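Local coordinates for protein VP2 (Primate bocaparvovirus 1, PDB 7L0Y) that self-assembles with further copies of itself and its size variants into the sixty-subunit T=1 icosahedral capsid of human bocavirus 1, at residues Tyr30-Asn35 against Glu455-Val460. Residues are numbered along the deposited sequence; the frame is centred on the assembly and turned at random.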
loop_
_atom_site.group_PDB
_atom_site.type_symbol
_atom_site.label_atom_id
_atom_site.label_comp_id
_atom_site.label_asym_id
_atom_site.label_seq_id
_atom_site.Cartn_x
_atom_site.Cartn_y
_atom_site.Cartn_z
ATOM N N TYR A 30 -45.120 -64.657 -35.515
ATOM C CA TYR A 30 -45.866 -63.959 -36.547
ATOM C C TYR A 30 -45.805 -64.697 -37.868
ATOM O O TYR A 30 -44.814 -65.347 -38.198
ATOM C CB TYR A 30 -45.361 -62.539 -36.769
ATOM C CG TYR A 30 -45.512 -61.666 -35.562
ATOM C CD1 TYR A 30 -46.741 -61.121 -35.236
ATOM C CD2 TYR A 30 -44.427 -61.368 -34.762
ATOM C CE1 TYR A 30 -46.890 -60.324 -34.133
ATOM C CE2 TYR A 30 -44.565 -60.569 -33.659
ATOM C CZ TYR A 30 -45.798 -60.047 -33.349
ATOM O OH TYR A 30 -45.936 -59.243 -32.246
ATOM N N VAL A 31 -46.891 -64.583 -38.612
ATOM C CA VAL A 31 -46.945 -64.965 -40.011
ATOM C C VAL A 31 -47.499 -63.776 -40.770
ATOM O O VAL A 31 -48.524 -63.211 -40.383
ATOM C CB VAL A 31 -47.807 -66.220 -40.238
ATOM C CG1 VAL A 31 -47.959 -66.497 -41.711
ATOM C CG2 VAL A 31 -47.179 -67.407 -39.556
ATOM N N VAL A 32 -46.805 -63.371 -41.820
ATOM C CA VAL A 32 -47.254 -62.287 -42.676
ATOM C C VAL A 32 -47.656 -62.885 -44.008
ATOM O O VAL A 32 -46.866 -63.593 -44.633
ATOM C CB VAL A 32 -46.169 -61.216 -42.860
ATOM C CG1 VAL A 32 -46.644 -60.172 -43.830
ATOM C CG2 VAL A 32 -45.837 -60.591 -41.539
ATOM N N THR A 33 -48.883 -62.622 -44.430
ATOM C CA THR A 33 -49.354 -63.027 -45.742
ATOM C C THR A 33 -49.519 -61.789 -46.603
ATOM O O THR A 33 -50.011 -60.763 -46.135
ATOM C CB THR A 33 -50.669 -63.808 -45.653
ATOM O OG1 THR A 33 -51.657 -63.032 -44.969
ATOM C CG2 THR A 33 -50.469 -65.128 -44.935
ATOM N N LYS A 34 -49.084 -61.884 -47.853
ATOM C CA LYS A 34 -49.209 -60.813 -48.826
ATOM C C LYS A 34 -49.896 -61.371 -50.055
ATOM O O LYS A 34 -49.507 -62.424 -50.557
ATOM C CB LYS A 34 -47.847 -60.247 -49.205
ATOM C CG LYS A 34 -47.127 -59.577 -48.081
ATOM C CD LYS A 34 -45.812 -59.017 -48.553
ATOM C CE LYS A 34 -44.882 -60.104 -49.049
ATOM N NZ LYS A 34 -44.487 -61.065 -47.981
ATOM N N ASN A 35 -50.913 -60.675 -50.533
ATOM C CA ASN A 35 -51.671 -61.120 -51.687
ATOM C C ASN A 35 -52.034 -59.930 -52.549
ATOM O O ASN A 35 -52.495 -58.914 -52.041
ATOM C CB ASN A 35 -52.948 -61.842 -51.272
ATOM C CG ASN A 35 -52.698 -63.233 -50.789
ATOM O OD1 ASN A 35 -52.544 -64.148 -51.584
ATOM N ND2 ASN A 35 -52.646 -63.409 -49.478
ATOM N N GLU A 455 -52.539 -57.355 -47.055
ATOM C CA GLU A 455 -51.421 -57.823 -46.256
ATOM C C GLU A 455 -51.865 -57.956 -44.811
ATOM O O GLU A 455 -52.251 -56.966 -44.186
ATOM C CB GLU A 455 -50.240 -56.873 -46.383
ATOM C CG GLU A 455 -49.008 -57.308 -45.648
ATOM C CD GLU A 455 -47.842 -56.400 -45.933
ATOM O OE1 GLU A 455 -48.014 -55.466 -46.740
ATOM O OE2 GLU A 455 -46.758 -56.604 -45.347
ATOM N N ILE A 456 -51.810 -59.170 -44.280
ATOM C CA ILE A 456 -52.256 -59.444 -42.923
ATOM C C ILE A 456 -51.070 -59.926 -42.111
ATOM O O ILE A 456 -50.326 -60.803 -42.554
ATOM C CB ILE A 456 -53.387 -60.482 -42.875
ATOM C CG1 ILE A 456 -54.624 -59.961 -43.585
ATOM C CG2 ILE A 456 -53.759 -60.791 -41.452
ATOM C CD1 ILE A 456 -55.707 -60.962 -43.661
ATOM N N VAL A 457 -50.890 -59.348 -40.934
ATOM C CA VAL A 457 -49.981 -59.891 -39.938
ATOM C C VAL A 457 -50.785 -60.819 -39.044
ATOM O O VAL A 457 -51.811 -60.427 -38.488
ATOM C CB VAL A 457 -49.309 -58.780 -39.126
ATOM C CG1 VAL A 457 -48.433 -59.382 -38.060
ATOM C CG2 VAL A 457 -48.495 -57.899 -40.035
ATOM N N TRP A 458 -50.338 -62.056 -38.928
ATOM C CA TRP A 458 -51.014 -63.059 -38.125
ATOM C C TRP A 458 -50.202 -63.286 -36.864
ATOM O O TRP A 458 -49.027 -63.646 -36.942
ATOM C CB TRP A 458 -51.160 -64.358 -38.907
ATOM C CG TRP A 458 -52.017 -64.234 -40.105
ATOM C CD1 TRP A 458 -51.626 -63.862 -41.345
ATOM C CD2 TRP A 458 -53.407 -64.533 -40.194
ATOM N NE1 TRP A 458 -52.689 -63.878 -42.198
ATOM C CE2 TRP A 458 -53.797 -64.295 -41.515
ATOM C CE3 TRP A 458 -54.357 -64.980 -39.283
ATOM C CZ2 TRP A 458 -55.095 -64.478 -41.946
ATOM C CZ3 TRP A 458 -55.635 -65.162 -39.711
ATOM C CH2 TRP A 458 -55.999 -64.910 -41.028
ATOM N N GLU A 459 -50.814 -63.068 -35.712
ATOM C CA GLU A 459 -50.184 -63.458 -34.463
ATOM C C GLU A 459 -50.352 -64.958 -34.288
ATOM O O GLU A 459 -51.466 -65.475 -34.334
ATOM C CB GLU A 459 -50.789 -62.702 -33.288
ATOM C CG GLU A 459 -50.092 -62.969 -31.984
ATOM C CD GLU A 459 -50.695 -62.194 -30.837
ATOM O OE1 GLU A 459 -51.661 -61.441 -31.073
ATOM O OE2 GLU A 459 -50.218 -62.347 -29.694
ATOM N N VAL A 460 -49.246 -65.659 -34.105
ATOM C CA VAL A 460 -49.266 -67.109 -34.172
ATOM C C VAL A 460 -48.448 -67.643 -33.009
ATOM O O VAL A 460 -47.603 -66.942 -32.449
ATOM C CB VAL A 460 -48.722 -67.592 -35.538
ATOM C CG1 VAL A 460 -47.207 -67.574 -35.573
ATOM C CG2 VAL A 460 -49.330 -68.898 -35.943
#
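W458 and T33 show how one side-chain bond can reinforce an antiparallel strand pair: the indole NE1 donates to T33 OG1 over 3.1 Å, and the hydroxyl oxygen lies in the ring plane at its edge. T33 brings OG1 there by setting it between its own backbone N and carbonyl carbon (chi1 56°), while its CG2 lies 3.7 Å from the same NE1. One face of the indole carries I456 CG2 from its own strand, near the rim, and F83 also meets the ring, with the planes at about 50°. In the backbone, V31 with W458 and T33 with I456 are hydrogen-bonded pairs, each joined by two bonds. Farther along, V460 reaches across V31, its CG1 4.0 Å from V31 CG2.

On the face of Y30, V32, K34, E455, V457 and E459, the Y30 ring meets V457 obliquely, Y30 CD1 3.7 Å from V457 CG1, and V457 CG2 meets V32 CG2 at 4.1 Å. K34 and E455 run side by side, CG to CG 3.8 Å, but their charged ends do not meet, and K34 NZ instead bonds to G23 O. E459 turns to R99 in a salt bridge. Strand 446-462 is thus an inner strand, hydrogen-bonded along one edge to 30-42 and along the other to 95-118, antiparallel to both; this order matches B-I-D in the BIDG sheet of the eight-stranded parvovirus jelly roll.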